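Local coordinates for protein FOKI restriction endonuclease (Planomicrobium okeanokoites, PDB 2FOK) that recognises a specific DNA sequence and, as a type IIS restriction endonuclease, hydrolyses both strands at a distance from it with the aid of metal ions, at residues Glu18-Val23 with Leu111-Ala116. Residues are numbered along the deposited sequence; the frame is centred on the assembly and turned at random.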
ATOM      1  N   GLU A  18       6.685  21.463 -12.088  1.00 29.17           N
ATOM      2  CA  GLU A  18       7.364  22.755 -12.108  1.00 28.82           C
ATOM      3  C   GLU A  18       7.984  22.996 -10.740  1.00 27.54           C
ATOM      4  O   GLU A  18       8.947  23.754 -10.598  1.00 26.69           O
ATOM      5  CB  GLU A  18       6.366  23.874 -12.458  1.00 35.32           C
ATOM      6  CG  GLU A  18       7.002  25.208 -12.857  1.00 44.53           C
ATOM      7  CD  GLU A  18       7.183  25.371 -14.368  1.00 55.37           C
ATOM      8  OE1 GLU A  18       6.162  25.560 -15.077  1.00 55.69           O
ATOM      9  OE2 GLU A  18       8.345  25.316 -14.845  1.00 54.95           O
ATOM     10  N   ASN A  19       7.422  22.345  -9.725  1.00 25.58           N
ATOM     11  CA  ASN A  19       7.950  22.472  -8.379  1.00 26.60           C
ATOM     12  C   ASN A  19       9.054  21.422  -8.165  1.00 26.94           C
ATOM     13  O   ASN A  19      10.001  21.660  -7.419  1.00 23.97           O
ATOM     14  CB  ASN A  19       6.825  22.310  -7.357  1.00 30.17           C
ATOM     15  CG  ASN A  19       5.993  23.582  -7.193  1.00 31.50           C
ATOM     16  OD1 ASN A  19       4.817  23.526  -6.821  1.00 30.70           O
ATOM     17  ND2 ASN A  19       6.601  24.730  -7.470  1.00 24.48           N
ATOM     18  N   LEU A  20       8.934  20.268  -8.824  1.00 24.64           N
ATOM     19  CA  LEU A  20       9.952  19.223  -8.726  1.00 23.87           C
ATOM     20  C   LEU A  20      11.270  19.811  -9.233  1.00 24.38           C
ATOM     21  O   LEU A  20      12.303  19.717  -8.570  1.00 25.97           O
ATOM     22  CB  LEU A  20       9.571  18.011  -9.586  1.00 21.79           C
ATOM     23  CG  LEU A  20      10.683  17.012  -9.949  1.00 19.93           C
ATOM     24  CD1 LEU A  20      11.121  16.268  -8.705  1.00 18.97           C
ATOM     25  CD2 LEU A  20      10.198  16.030 -11.001  1.00 17.91           C
ATOM     26  N   LYS A  21      11.213  20.429 -10.410  1.00 26.01           N
ATOM     27  CA  LYS A  21      12.378  21.035 -11.032  1.00 26.50           C
ATOM     28  C   LYS A  21      13.067  22.027 -10.101  1.00 28.17           C
ATOM     29  O   LYS A  21      14.277  21.946  -9.891  1.00 32.59           O
ATOM     30  CB  LYS A  21      11.976  21.732 -12.337  1.00 24.80           C
ATOM     31  CG  LYS A  21      13.039  21.606 -13.447  1.00 26.97           C
ATOM     32  CD  LYS A  21      12.813  22.589 -14.602  1.00 22.59           C
ATOM     33  CE  LYS A  21      13.771  22.326 -15.748  1.00 27.30           C
ATOM     34  NZ  LYS A  21      13.244  22.848 -17.038  1.00 25.14           N
ATOM     35  N   ARG A  22      12.300  22.963  -9.552  1.00 28.29           N
ATOM     36  CA  ARG A  22      12.835  23.964  -8.639  1.00 25.64           C
ATOM     37  C   ARG A  22      13.593  23.276  -7.510  1.00 26.28           C
ATOM     38  O   ARG A  22      14.669  23.714  -7.115  1.00 29.53           O
ATOM     39  CB  ARG A  22      11.696  24.796  -8.049  1.00 29.16           C
ATOM     40  CG  ARG A  22      11.137  25.887  -8.962  1.00 29.54           C
ATOM     41  CD  ARG A  22      10.041  26.693  -8.244  1.00 28.14           C
ATOM     42  NE  ARG A  22      10.541  27.340  -7.032  1.00 32.60           N
ATOM     43  CZ  ARG A  22      10.935  28.607  -6.974  1.00 32.48           C
ATOM     44  NH1 ARG A  22      10.883  29.368  -8.060  1.00 35.33           N
ATOM     45  NH2 ARG A  22      11.426  29.104  -5.847  1.00 31.85           N
ATOM     46  N   VAL A  23      13.019  22.200  -6.984  1.00 25.03           N
ATOM     47  CA  VAL A  23      13.648  21.451  -5.910  1.00 24.16           C
ATOM     48  C   VAL A  23      15.013  20.942  -6.359  1.00 26.75           C
ATOM     49  O   VAL A  23      15.962  20.925  -5.579  1.00 24.54           O
ATOM     50  CB  VAL A  23      12.776  20.242  -5.475  1.00 27.01           C
ATOM     51  CG1 VAL A  23      13.558  19.355  -4.492  1.00 25.37           C
ATOM     52  CG2 VAL A  23      11.467  20.739  -4.828  1.00 22.85           C
ATOM     53  N   LEU A 111      11.279  15.603  -1.915  1.00 24.32           N
ATOM     54  CA  LEU A 111      12.623  15.047  -1.759  1.00 27.45           C
ATOM     55  C   LEU A 111      12.596  13.602  -2.272  1.00 29.09           C
ATOM     56  O   LEU A 111      13.467  13.172  -3.036  1.00 31.38           O
ATOM     57  CB  LEU A 111      13.039  15.081  -0.279  1.00 22.25           C
ATOM     58  CG  LEU A 111      14.416  14.522   0.109  1.00 24.63           C
ATOM     59  CD1 LEU A 111      15.195  15.563   0.874  1.00 26.85           C
ATOM     60  CD2 LEU A 111      14.256  13.274   0.949  1.00 26.84           C
ATOM     61  N   ARG A 112      11.571  12.867  -1.847  1.00 29.52           N
ATOM     62  CA  ARG A 112      11.377  11.473  -2.226  1.00 29.04           C
ATOM     63  C   ARG A 112      11.184  11.349  -3.730  1.00 25.55           C
ATOM     64  O   ARG A 112      11.642  10.386  -4.345  1.00 28.01           O
ATOM     65  CB  ARG A 112      10.170  10.891  -1.474  1.00 29.92           C
ATOM     66  CG  ARG A 112      10.469  10.581  -0.004  1.00 33.15           C
ATOM     67  CD  ARG A 112       9.222  10.240   0.807  1.00 35.34           C
ATOM     68  NE  ARG A 112       8.732   8.897   0.509  1.00 38.21           N
ATOM     69  CZ  ARG A 112       8.223   8.052   1.405  1.00 41.08           C
ATOM     70  NH1 ARG A 112       8.123   8.395   2.687  1.00 38.37           N
ATOM     71  NH2 ARG A 112       7.814   6.853   1.012  1.00 37.27           N
ATOM     72  N   TRP A 113      10.513  12.338  -4.314  1.00 23.76           N
ATOM     73  CA  TRP A 113      10.258  12.374  -5.747  1.00 18.71           C
ATOM     74  C   TRP A 113      11.559  12.631  -6.545  1.00 19.64           C
ATOM     75  O   TRP A 113      11.884  11.895  -7.469  1.00 21.56           O
ATOM     76  CB  TRP A 113       9.217  13.458  -6.020  1.00 18.67           C
ATOM     77  CG  TRP A 113       8.612  13.474  -7.390  1.00 16.07           C
ATOM     78  CD1 TRP A 113       8.784  12.556  -8.385  1.00 16.85           C
ATOM     79  CD2 TRP A 113       7.744  14.491  -7.922  1.00 19.25           C
ATOM     80  NE1 TRP A 113       8.074  12.941  -9.513  1.00 21.78           N
ATOM     81  CE2 TRP A 113       7.428  14.123  -9.250  1.00 16.78           C
ATOM     82  CE3 TRP A 113       7.203  15.681  -7.402  1.00 20.11           C
ATOM     83  CZ2 TRP A 113       6.594  14.901 -10.065  1.00 20.43           C
ATOM     84  CZ3 TRP A 113       6.372  16.457  -8.213  1.00 11.50           C
ATOM     85  CH2 TRP A 113       6.078  16.062  -9.527  1.00 16.62           C
ATOM     86  N   ALA A 114      12.311  13.662  -6.175  1.00 22.40           N
ATOM     87  CA  ALA A 114      13.566  13.983  -6.864  1.00 20.69           C
ATOM     88  C   ALA A 114      14.515  12.794  -6.809  1.00 20.61           C
ATOM     89  O   ALA A 114      15.152  12.440  -7.794  1.00 24.53           O
ATOM     90  CB  ALA A 114      14.217  15.183  -6.221  1.00 14.23           C
ATOM     91  N   HIS A 115      14.592  12.180  -5.638  1.00 20.73           N
ATOM     92  CA  HIS A 115      15.447  11.034  -5.425  1.00 16.25           C
ATOM     93  C   HIS A 115      14.988   9.820  -6.236  1.00 19.83           C
ATOM     94  O   HIS A 115      15.814   9.114  -6.817  1.00 20.90           O
ATOM     95  CB  HIS A 115      15.480  10.706  -3.931  1.00 15.34           C
ATOM     96  CG  HIS A 115      16.163   9.417  -3.615  1.00 15.42           C
ATOM     97  ND1 HIS A 115      15.502   8.207  -3.613  1.00 15.81           N
ATOM     98  CD2 HIS A 115      17.458   9.141  -3.332  1.00 15.12           C
ATOM     99  CE1 HIS A 115      16.361   7.240  -3.344  1.00 17.45           C
ATOM    100  NE2 HIS A 115      17.555   7.780  -3.169  1.00 21.08           N
ATOM    101  N   ALA A 116      13.677   9.581  -6.288  1.00 21.40           N
ATOM    102  CA  ALA A 116      13.130   8.439  -7.027  1.00 21.06           C
ATOM    103  C   ALA A 116      13.448   8.455  -8.532  1.00 21.84           C
ATOM    104  O   ALA A 116      13.734   7.409  -9.119  1.00 21.32           O
ATOM    105  CB  ALA A 116      11.621   8.352  -6.812  1.00 16.51           C
TER
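Leu20 reaches across from helix 17-24 and lays CB and one methyl over one face of the Trp113 indole, on helix 104-116. Its CB comes first, above the benzo half of the ring: it stands 3.9 Å from the centroid of the Trp113 six-membered ring and 14° off the normal, a CH-pi contact made over the face, with the methylene set against the pi cloud. With CG anti to the backbone N (chi1 162°), the chain runs on over the indole, and at CG it forks. The CD2 branch stays above the ring, offset toward its rim, with Leu20 CD2 3.8 Å from Trp113 CE2 and 4.0 Å from Trp113 NE1. Leu20 CD1, 3.9 Å from Trp113 CD2, sits where the indole joins its helix and also meets Ala114, 3.8 Å from its CA and 4.1 Å from its CB. Leucine suits this place because its two methyls can serve ring and backbone at once, and alanine suits position 114 because its short side chain lets the leucine methyl come down to the helix itself. Tryptophan offers a face broad enough for CB and a methyl together, while the ring still meets other aromatics. Both helices belong to the first subdomain of the FokI recognition domain, a member of the helix-turn-helix clan, and the contact is buried apolar packing. Tyr138 of helix 133-140 also touches Leu20, while Trp113 meets Phe17 edge-to-face and stacks on Trp233 of the second recognition subdomain, so the ring also joins the two subdomains. With an alanine in place of Trp113, Leu20 CB and CD2 would probably lose the flat surface they lie on, a gap would open between the helices, and Trp233 would lack its stacking partner. One turn on from Leu20, Val23 also points toward helix 104-116 and packs against Phe110, one turn before Trp113.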